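Probable amino acid aminotransferase (Mycobacterium tuberculosis, PDB 6Q1S) is a probable class IV aminotransferase, modelled as a two-chain assembly with 4'-deoxy-4'-aminopyridoxal-5'-phosphate and 2-oxoglutaric acid bound. Local coordinates at residues 37-42 against 282-287; 79-84 against 109-114; 93-98 against 103-108; 222-227 against 234-239. All coordinates share one frame; numbering follows the deposited sequence.

In the fold
Contact 3 lies within the antiparallel sheet of strands 3-6, 106-113, 89-96, 31-39 and 42-43, and contact 2 packs helix 67-84 on it; both use strand 106-113 and touch the second subunit, with about 20 Å between their centres. Contact 4 packs helix 218-229 on strand 233-236 of the mixed sheet, across the chain's centre, its centre about 31 and 33 Å from those of contacts 2 and 3. Contact 1 links the two regions: strand 31-39 meets the C-terminal helix 275-286, which packs on helix 218-229. Along the chain contact 3 is nested inside contact 2, contact 4 follows, and contact 1 encloses all three. The last helix thus returns to the early sheet.

Contact 1: 37-42 against 282-287; sequences LVRDGR and LVDAAI
Leu37 and Ile287 meet by their methyl ends, Leu37 CD2 lying 4.4 Å from Ile287 CD1. This is a light touch between two branched aliphatic side chains, a fitting choice for a buried place between strand 31-39 and the 282-287 segment. Val38, the next residue, is turned to the other side of the strand, where it packs on Trp81 and Val82 of helix 67-84. Arg39 then faces helix 275-286 again and carries most of the contact. Its CG is anti to the backbone N (chi1 168°) and the chain stays extended until it bends at chi3, which brings the guanidinium across both Asp284 and Ile287. NH1 donates to Asp284 OD1 in a salt bridge of 3.2 Å, and the bond is nearly straight at 170°. The carboxylate oxygen lies in the guanidinium plane, yet NH1 approaches it from above the carboxylate plane, and the two planes are 62° apart. Ile287 CD1 sits 3.3 Å from the same NH1 and 3.8 Å from Arg39 CD, so one methyl packs against both the chain and the head of the arginine. The contact thereby joins the antiparallel sheet of this class IV aminotransferase to its C-terminal helix, through segments 240 residues apart. Glu88 forms a second salt bridge with Arg39 NE, so two acids hold the rotation of the guanidinium. Beyond Arg39 the chain reverses through a type I' turn to Arg42, and Arg39 N donates to Arg42 O, 3.0 Å, across its two ends. Gly41 suits this turn because a side chain there would be jammed against the preceding carbonyl oxygen.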
# COMPACT_ATOMS: atom_id res chain seq x y z
N LEU B 37 19.56 -9.41 -5.77
CA LEU B 37 20.06 -10.75 -5.49
C LEU B 37 21.58 -10.73 -5.44
O LEU B 37 22.24 -10.21 -6.35
CB LEU B 37 19.58 -11.75 -6.55
CG LEU B 37 20.06 -13.19 -6.40
CD1 LEU B 37 19.34 -13.89 -5.25
CD2 LEU B 37 19.87 -13.95 -7.70
N VAL B 38 22.14 -11.27 -4.36
CA VAL B 38 23.58 -11.45 -4.24
C VAL B 38 23.92 -12.86 -4.72
O VAL B 38 23.46 -13.85 -4.14
CB VAL B 38 24.06 -11.23 -2.80
CG1 VAL B 38 25.53 -11.61 -2.66
CG2 VAL B 38 23.85 -9.79 -2.39
N ARG B 39 24.72 -12.95 -5.78
CA ARG B 39 25.09 -14.24 -6.36
C ARG B 39 26.55 -14.19 -6.78
O ARG B 39 26.96 -13.27 -7.49
CB ARG B 39 24.20 -14.60 -7.55
CG ARG B 39 24.72 -15.77 -8.37
CD ARG B 39 23.85 -16.05 -9.59
NE ARG B 39 22.66 -16.83 -9.24
CZ ARG B 39 21.83 -17.36 -10.13
NH1 ARG B 39 22.05 -17.21 -11.43
NH2 ARG B 39 20.77 -18.06 -9.72
N ASP B 40 27.32 -15.19 -6.33
CA ASP B 40 28.73 -15.34 -6.70
C ASP B 40 29.53 -14.08 -6.35
O ASP B 40 30.28 -13.54 -7.17
CB ASP B 40 28.89 -15.71 -8.17
CG ASP B 40 28.34 -17.09 -8.49
OD1 ASP B 40 28.53 -17.56 -9.63
OD2 ASP B 40 27.71 -17.70 -7.60
N GLY B 41 29.35 -13.60 -5.12
CA GLY B 41 30.21 -12.58 -4.56
C GLY B 41 29.80 -11.14 -4.81
O GLY B 41 30.51 -10.24 -4.35
N ARG B 42 28.69 -10.90 -5.50
CA ARG B 42 28.31 -9.53 -5.82
C ARG B 42 26.80 -9.43 -5.99
O ARG B 42 26.14 -10.38 -6.41
CB ARG B 42 29.00 -9.05 -7.11
CG ARG B 42 30.39 -8.48 -6.89
CD ARG B 42 31.30 -8.73 -8.08
NE ARG B 42 30.96 -7.89 -9.22
CZ ARG B 42 31.51 -8.01 -10.42
NH1 ARG B 42 31.14 -7.19 -11.40
NH2 ARG B 42 32.42 -8.94 -10.64
N LEU B 282 19.02 -18.00 -20.01
CA LEU B 282 18.94 -16.63 -20.51
C LEU B 282 18.77 -15.64 -19.36
O LEU B 282 19.32 -14.53 -19.40
CB LEU B 282 17.78 -16.49 -21.50
CG LEU B 282 17.92 -17.22 -22.84
CD1 LEU B 282 16.84 -16.76 -23.80
CD2 LEU B 282 19.30 -16.98 -23.43
N VAL B 283 18.01 -16.02 -18.33
CA VAL B 283 17.86 -15.14 -17.18
C VAL B 283 19.13 -15.17 -16.34
O VAL B 283 19.48 -14.18 -15.69
CB VAL B 283 16.62 -15.55 -16.35
CG1 VAL B 283 16.41 -14.58 -15.19
CG2 VAL B 283 15.39 -15.60 -17.24
N ASP B 284 19.85 -16.30 -16.36
CA ASP B 284 21.11 -16.39 -15.63
C ASP B 284 22.13 -15.40 -16.19
O ASP B 284 22.83 -14.72 -15.44
CB ASP B 284 21.65 -17.82 -15.69
CG ASP B 284 20.89 -18.76 -14.78
OD1 ASP B 284 20.21 -18.27 -13.85
OD2 ASP B 284 20.96 -19.99 -14.98
N ALA B 285 22.25 -15.34 -17.52
CA ALA B 285 23.16 -14.38 -18.13
C ALA B 285 22.66 -12.94 -18.00
O ALA B 285 23.47 -12.01 -18.07
CB ALA B 285 23.38 -14.72 -19.60
N ALA B 286 21.35 -12.75 -17.81
CA ALA B 286 20.81 -11.40 -17.69
C ALA B 286 21.30 -10.71 -16.42
O ALA B 286 21.76 -9.57 -16.46
CB ALA B 286 19.29 -11.44 -17.73
N ILE B 287 21.21 -11.41 -15.28
CA ILE B 287 21.59 -10.82 -14.00
C ILE B 287 23.09 -10.60 -13.87
O ILE B 287 23.53 -9.92 -12.94
CB ILE B 287 21.09 -11.72 -12.85
CG1 ILE B 287 21.70 -13.12 -12.99
CG2 ILE B 287 19.58 -11.78 -12.84
CD1 ILE B 287 21.54 -13.99 -11.77

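Contact 2: 79-84 against 109-114; sequences QRWVAS and VMVSPV
Trp81 lays its indole against Val111, and this pair is the tight part of the contact. Val111 CG1 stands 3.3 Å above the indole plane, displaced toward the rim, and comes within 3.5 Å of Trp81 CE3 and 3.6 Å of Trp81 CD2. Both side chains are directed at each other: a chi1 of 178° swings the Trp81 ring clear of the backbone N and out from helix 67-84 toward the strand. A large flat ring suits the place because the axes of helix segment 79-84 and strand segment 109-113 are 9.9 Å apart, a gap that indole and valine together can bridge. The polar edge of the ring is also provided for, since Trp81 NE1 donates to the backbone oxygen of Asp87. On the opposite face of the indole lies Ser84 OG, which turns back to donate to Trp81 O at 2.6 Å.

Packing is looser toward the end of the strand. There Trp81 CH2 is 3.9 Å from Ser112 O and 4.3 Å from Pro113 CG, and the exposed Pro113 marks the solvent side. Ser112 points away from the helix and packs on Glu100 of the second subunit. The axes of the same two short segments run at 22°, and Met3 of the neighbouring strand 3-6 touches both Trp81 and Val111: the arrangement is that of a helix packed on one face of an antiparallel beta sheet.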
# COMPACT_ATOMS: atom_id res chain seq x y z
N GLN B 79 29.91 -7.14 0.71
CA GLN B 79 31.14 -7.78 1.17
C GLN B 79 30.96 -8.42 2.53
O GLN B 79 31.67 -9.38 2.86
CB GLN B 79 32.27 -6.75 1.23
CG GLN B 79 32.70 -6.20 -0.11
CD GLN B 79 33.68 -5.06 0.03
OE1 GLN B 79 34.35 -4.93 1.06
NE2 GLN B 79 33.76 -4.22 -0.99
N ARG B 80 30.04 -7.92 3.35
CA ARG B 80 29.77 -8.54 4.64
C ARG B 80 29.02 -9.85 4.48
O ARG B 80 29.28 -10.81 5.22
CB ARG B 80 28.99 -7.58 5.53
CG ARG B 80 28.77 -8.08 6.94
CD ARG B 80 29.59 -7.29 7.93
NE ARG B 80 29.25 -7.65 9.30
CZ ARG B 80 29.53 -6.90 10.37
NH1 ARG B 80 29.18 -7.31 11.58
NH2 ARG B 80 30.15 -5.74 10.21
N TRP B 81 28.10 -9.92 3.52
CA TRP B 81 27.35 -11.15 3.30
C TRP B 81 28.22 -12.21 2.63
O TRP B 81 28.18 -13.39 3.01
CB TRP B 81 26.11 -10.87 2.46
CG TRP B 81 25.30 -12.10 2.15
CD1 TRP B 81 25.42 -12.90 1.05
CD2 TRP B 81 24.25 -12.66 2.95
NE1 TRP B 81 24.51 -13.93 1.12
CE2 TRP B 81 23.78 -13.80 2.27
CE3 TRP B 81 23.66 -12.30 4.17
CZ2 TRP B 81 22.75 -14.59 2.77
CZ3 TRP B 81 22.64 -13.09 4.66
CH2 TRP B 81 22.20 -14.22 3.97
N VAL B 82 29.00 -11.82 1.62
CA VAL B 82 29.84 -12.78 0.91
C VAL B 82 30.89 -13.35 1.85
O VAL B 82 31.25 -14.54 1.76
CB VAL B 82 30.48 -12.11 -0.32
CG1 VAL B 82 31.42 -13.08 -1.03
CG2 VAL B 82 29.39 -11.62 -1.27
N ALA B 83 31.40 -12.54 2.77
CA ALA B 83 32.35 -13.04 3.76
C ALA B 83 31.68 -14.00 4.73
O ALA B 83 32.32 -14.93 5.22
CB ALA B 83 32.98 -11.87 4.52
N SER B 84 30.39 -13.78 5.02
CA SER B 84 29.70 -14.61 6.00
C SER B 84 29.25 -15.95 5.42
O SER B 84 29.24 -16.96 6.14
CB SER B 84 28.50 -13.86 6.57
OG SER B 84 27.55 -13.56 5.55
N VAL B 109 20.07 -0.23 4.02
CA VAL B 109 20.27 -1.41 3.19
C VAL B 109 20.21 -2.65 4.08
O VAL B 109 20.78 -2.66 5.17
CB VAL B 109 21.62 -1.34 2.44
CG1 VAL B 109 22.01 -2.69 1.88
CG2 VAL B 109 21.55 -0.30 1.34
N MET B 110 19.52 -3.68 3.60
CA MET B 110 19.28 -4.88 4.40
C MET B 110 19.50 -6.13 3.56
O MET B 110 18.99 -6.22 2.44
CB MET B 110 17.85 -4.87 4.96
CG MET B 110 17.48 -6.13 5.71
SD MET B 110 15.96 -5.92 6.65
CE MET B 110 14.93 -5.13 5.42
N VAL B 111 20.26 -7.08 4.11
CA VAL B 111 20.48 -8.37 3.48
C VAL B 111 19.86 -9.45 4.36
O VAL B 111 20.02 -9.43 5.58
CB VAL B 111 21.98 -8.65 3.25
CG1 VAL B 111 22.16 -9.80 2.27
CG2 VAL B 111 22.68 -7.40 2.75
N SER B 112 19.17 -10.39 3.74
CA SER B 112 18.47 -11.46 4.43
C SER B 112 18.61 -12.74 3.63
O SER B 112 18.96 -12.71 2.45
CB SER B 112 16.98 -11.11 4.62
OG SER B 112 16.83 -10.00 5.49
N PRO B 113 18.35 -13.90 4.25
CA PRO B 113 18.43 -15.16 3.51
C PRO B 113 17.35 -15.26 2.44
O PRO B 113 16.23 -14.78 2.60
CB PRO B 113 18.24 -16.23 4.59
CG PRO B 113 18.60 -15.54 5.87
CD PRO B 113 18.18 -14.12 5.70
N VAL B 114 17.71 -15.92 1.34
CA VAL B 114 16.75 -16.18 0.26
C VAL B 114 15.78 -17.27 0.70
O VAL B 114 16.23 -18.35 1.14
CB VAL B 114 17.49 -16.58 -1.02
CG1 VAL B 114 16.50 -16.97 -2.10
CG2 VAL B 114 18.38 -15.44 -1.49

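Contact 3: 93-98 against 103-108; sequences LIYSRG and SAPTAY
Ile94 and Tyr108 are joined by two backbone hydrogen bonds: Ile94 N donates to Tyr108 O, and Tyr108 N returns a bond to Ile94 O, each 2.9 Å and close to 160°. Ile94 O also receives the CA-H of Ala107, with CA 3.2 Å away. At the next hydrogen-bonded pair toward the turn, past Tyr95 and Ala107, Ser96 N reaches Thr106 O at 2.6 Å, whereas the bond from Thr106 N to Ser96 O is weak. These bonds join the end of strand 89-96 to the start of strand 106-113, a beta hairpin within the antiparallel sheet. Beyond its last rungs, Ser96 OG accepts from Gly98 N in an ST turn, an almost straight bond of 3.0 Å. Gly98 suits the spot because a CB would clash with Ala104 O. The two hydroxyls of this face have a common partner in Asp23, whose carboxylate oxygens bind Ser96 OG and Thr106 OG1.

Tyr108 places its ring beside Ile94 by setting CG between its backbone N and carbonyl carbon (chi1 62°). Ile94 CB then stands over one face of the ring in a CH-pi contact, 3.8 Å from the centroid, while CG1 and CG2 reach past the rim on either side of the CZ-OH end, near CE2 and CE1 respectively. Tyr108 OH is satisfied across the dimer interface by Ala21 O of the second subunit. On the other face of the sheet, Tyr95 CD1 is 3.7 Å from Ala107 CB, a methyl small enough to let the phenol extend past it to Pro105, while Tyr95 OH bonds to Pro63 O.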
# COMPACT_ATOMS: atom_id res chain seq x y z
N LEU B 93 16.90 -2.40 -0.50
CA LEU B 93 17.13 -0.99 -0.20
C LEU B 93 15.82 -0.36 0.26
O LEU B 93 14.87 -0.29 -0.52
CB LEU B 93 17.66 -0.24 -1.43
CG LEU B 93 18.54 -1.05 -2.38
CD1 LEU B 93 18.80 -0.28 -3.66
CD2 LEU B 93 19.83 -1.40 -1.69
N ILE B 94 15.78 0.09 1.51
CA ILE B 94 14.58 0.69 2.07
C ILE B 94 14.77 2.20 2.12
O ILE B 94 15.72 2.70 2.73
CB ILE B 94 14.27 0.14 3.47
CG1 ILE B 94 14.29 -1.39 3.45
CG2 ILE B 94 12.92 0.65 3.96
CD1 ILE B 94 13.21 -2.01 2.60
N TYR B 95 13.86 2.93 1.46
CA TYR B 95 13.95 4.39 1.34
C TYR B 95 12.57 4.96 1.67
O TYR B 95 11.66 4.93 0.84
CB TYR B 95 14.41 4.80 -0.05
CG TYR B 95 14.72 6.27 -0.21
CD1 TYR B 95 15.35 6.98 0.79
CD2 TYR B 95 14.40 6.94 -1.39
CE1 TYR B 95 15.64 8.33 0.64
CE2 TYR B 95 14.69 8.28 -1.55
CZ TYR B 95 15.31 8.97 -0.54
OH TYR B 95 15.60 10.31 -0.70
N SER B 96 12.42 5.48 2.89
CA SER B 96 11.15 5.98 3.38
C SER B 96 11.19 7.49 3.55
O SER B 96 12.26 8.10 3.58
CB SER B 96 10.80 5.33 4.72
OG SER B 96 10.11 6.24 5.56
N ARG B 97 10.00 8.08 3.65
CA ARG B 97 9.89 9.53 3.82
C ARG B 97 10.41 10.01 5.17
O ARG B 97 10.62 11.22 5.33
CB ARG B 97 8.44 9.97 3.61
CG ARG B 97 8.29 11.43 3.21
CD ARG B 97 6.88 11.74 2.74
NE ARG B 97 6.44 10.85 1.67
CZ ARG B 97 6.66 11.08 0.38
NH1 ARG B 97 7.31 12.17 -0.01
NH2 ARG B 97 6.23 10.22 -0.53
N GLY B 98 10.62 9.11 6.12
CA GLY B 98 11.13 9.50 7.42
C GLY B 98 10.04 9.57 8.47
O GLY B 98 8.92 9.09 8.30
N SER B 103 12.22 15.89 8.77
CA SER B 103 12.65 16.24 7.42
C SER B 103 13.54 15.19 6.78
O SER B 103 13.40 14.91 5.59
CB SER B 103 13.39 17.58 7.43
OG SER B 103 13.73 17.98 6.11
N ALA B 104 14.46 14.60 7.53
CA ALA B 104 15.38 13.63 6.96
C ALA B 104 14.63 12.35 6.60
O ALA B 104 13.92 11.79 7.44
CB ALA B 104 16.51 13.32 7.94
N PRO B 105 14.76 11.85 5.37
CA PRO B 105 14.13 10.58 5.02
C PRO B 105 14.92 9.40 5.57
O PRO B 105 16.12 9.47 5.80
CB PRO B 105 14.16 10.59 3.49
CG PRO B 105 15.32 11.44 3.14
CD PRO B 105 15.40 12.50 4.21
N THR B 106 14.20 8.30 5.78
CA THR B 106 14.80 7.07 6.28
C THR B 106 15.35 6.26 5.11
O THR B 106 14.66 6.08 4.10
CB THR B 106 13.78 6.24 7.06
OG1 THR B 106 13.19 7.05 8.09
CG2 THR B 106 14.44 5.03 7.70
N ALA B 107 16.59 5.79 5.25
CA ALA B 107 17.25 5.07 4.17
C ALA B 107 18.24 4.08 4.76
O ALA B 107 19.11 4.47 5.54
CB ALA B 107 17.97 6.04 3.23
N TYR B 108 18.12 2.81 4.38
CA TYR B 108 19.08 1.81 4.83
C TYR B 108 19.08 0.64 3.85
O TYR B 108 18.21 0.52 2.98
CB TYR B 108 18.80 1.34 6.26
CG TYR B 108 17.47 0.65 6.47
CD1 TYR B 108 16.33 1.39 6.79
CD2 TYR B 108 17.35 -0.73 6.38
CE1 TYR B 108 15.11 0.76 6.99
CE2 TYR B 108 16.14 -1.36 6.58
CZ TYR B 108 15.02 -0.61 6.89
OH TYR B 108 13.82 -1.23 7.09

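Contact 4: 222-227 against 234-239; sequences ALFEVA and CDYRAL
Cys234 presses its CB onto the centre of the Phe224 ring. The carbon lies 3.4 Å from the centroid and only 1° off the ring normal, so it is nearly equidistant (3.6 to 3.7 Å) from all six ring carbons below it in a CH-pi contact. With SG anti to the carbonyl carbon (chi1 -46°), the sulfur also stays over that face, 4.1 Å from the centroid. There it lies between the Phe224 ring and the methyl of Ala227, whose CB is 4.0 Å from SG. Cysteine suits the position because its unbranched CB can approach the ring centre closely, while the polarisable sulfur packs against both the ring and Ala227, about one helical turn after Phe224.

Phe224 itself is the main bump from the helix. Its CE2 edge is directed at the face of Tyr236, coming within 3.8 Å of Tyr236 CZ, in an offset edge-to-face pair with planes at 64°. Cys234 and Tyr236 thus form a notch for the phenylalanine, one meeting its face and the other its edge. The outer end of the phenol is tied back to the helix, Tyr236 OH bonding to Gln220 NE2.

The segments belong to the beta-alpha-beta unit formed by strand 204-207, helix 218-229 and strand 233-236, in which the two strands are parallel neighbours. Phe224 and Tyr236 both touch Thr207 of strand 204-207, while Ala222, Leu223 and Val226 pack against helix 275-286.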
# COMPACT_ATOMS: atom_id res chain seq x y z
N ALA B 222 17.01 -6.51 -18.80
CA ALA B 222 18.30 -7.16 -18.98
C ALA B 222 18.16 -8.46 -19.76
O ALA B 222 19.06 -8.83 -20.52
CB ALA B 222 18.96 -7.42 -17.63
N LEU B 223 17.04 -9.16 -19.59
CA LEU B 223 16.78 -10.35 -20.40
C LEU B 223 16.62 -9.99 -21.87
O LEU B 223 17.13 -10.70 -22.75
CB LEU B 223 15.53 -11.08 -19.90
CG LEU B 223 15.11 -12.31 -20.71
CD1 LEU B 223 16.14 -13.42 -20.58
CD2 LEU B 223 13.73 -12.79 -20.29
N PHE B 224 15.93 -8.89 -22.16
CA PHE B 224 15.80 -8.46 -23.54
C PHE B 224 17.15 -8.11 -24.15
O PHE B 224 17.35 -8.31 -25.35
CB PHE B 224 14.85 -7.26 -23.65
CG PHE B 224 13.40 -7.64 -23.78
CD1 PHE B 224 12.97 -8.92 -23.43
CD2 PHE B 224 12.47 -6.74 -24.26
CE1 PHE B 224 11.63 -9.27 -23.55
CE2 PHE B 224 11.13 -7.09 -24.38
CZ PHE B 224 10.72 -8.36 -24.03
N GLU B 225 18.08 -7.60 -23.35
CA GLU B 225 19.38 -7.24 -23.89
C GLU B 225 20.18 -8.48 -24.29
O GLU B 225 20.76 -8.53 -25.38
CB GLU B 225 20.16 -6.41 -22.88
CG GLU B 225 19.53 -5.07 -22.54
CD GLU B 225 20.40 -4.24 -21.63
OE1 GLU B 225 19.98 -3.12 -21.24
OE2 GLU B 225 21.51 -4.70 -21.27
N VAL B 226 20.23 -9.48 -23.41
CA VAL B 226 21.03 -10.66 -23.71
C VAL B 226 20.37 -11.49 -24.80
O VAL B 226 21.05 -12.06 -25.66
CB VAL B 226 21.26 -11.50 -22.44
CG1 VAL B 226 22.44 -10.93 -21.63
CG2 VAL B 226 20.00 -11.62 -21.61
N ALA B 227 19.04 -11.55 -24.80
CA ALA B 227 18.33 -12.34 -25.81
C ALA B 227 18.44 -11.71 -27.19
O ALA B 227 18.61 -12.42 -28.19
CB ALA B 227 16.87 -12.52 -25.40
N CYS B 234 12.48 -9.58 -29.46
CA CYS B 234 11.68 -9.21 -28.31
C CYS B 234 10.91 -7.94 -28.61
O CYS B 234 11.38 -7.08 -29.37
CB CYS B 234 12.56 -9.03 -27.07
SG CYS B 234 13.77 -10.36 -26.83
N ASP B 235 9.72 -7.82 -28.03
CA ASP B 235 8.86 -6.68 -28.30
C ASP B 235 7.84 -6.54 -27.18
O ASP B 235 7.63 -7.46 -26.39
CB ASP B 235 8.17 -6.83 -29.66
CG ASP B 235 7.55 -5.54 -30.16
OD1 ASP B 235 6.32 -5.35 -29.99
OD2 ASP B 235 8.30 -4.70 -30.70
N TYR B 236 7.23 -5.36 -27.12
CA TYR B 236 6.22 -5.04 -26.13
C TYR B 236 4.87 -5.03 -26.83
O TYR B 236 4.63 -4.20 -27.71
CB TYR B 236 6.50 -3.69 -25.46
CG TYR B 236 7.81 -3.64 -24.71
CD1 TYR B 236 7.86 -3.81 -23.34
CD2 TYR B 236 9.01 -3.46 -25.39
CE1 TYR B 236 9.05 -3.77 -22.65
CE2 TYR B 236 10.21 -3.42 -24.71
CZ TYR B 236 10.23 -3.58 -23.34
OH TYR B 236 11.42 -3.55 -22.66
N ARG B 237 4.00 -5.96 -26.44
CA ARG B 237 2.73 -6.16 -27.12
C ARG B 237 1.60 -6.21 -26.10
O ARG B 237 1.82 -6.40 -24.90
CB ARG B 237 2.73 -7.44 -27.96
CG ARG B 237 3.85 -7.54 -28.99
CD ARG B 237 3.39 -8.28 -30.24
NE ARG B 237 4.48 -8.98 -30.91
CZ ARG B 237 5.36 -8.40 -31.73
NH1 ARG B 237 5.28 -7.10 -31.98
NH2 ARG B 237 6.32 -9.12 -32.29
N ALA B 238 0.38 -6.00 -26.59
CA ALA B 238 -0.81 -6.15 -25.77
C ALA B 238 -1.15 -7.64 -25.71
O ALA B 238 -1.72 -8.20 -26.65
CB ALA B 238 -1.97 -5.34 -26.35
N LEU B 239 -0.82 -8.28 -24.59
CA LEU B 239 -1.07 -9.71 -24.44
C LEU B 239 -2.42 -9.92 -23.78
O LEU B 239 -2.82 -9.17 -22.89
CB LEU B 239 0.02 -10.40 -23.61
CG LEU B 239 1.46 -10.62 -24.09
CD1 LEU B 239 2.19 -9.35 -24.46
CD2 LEU B 239 2.24 -11.38 -23.03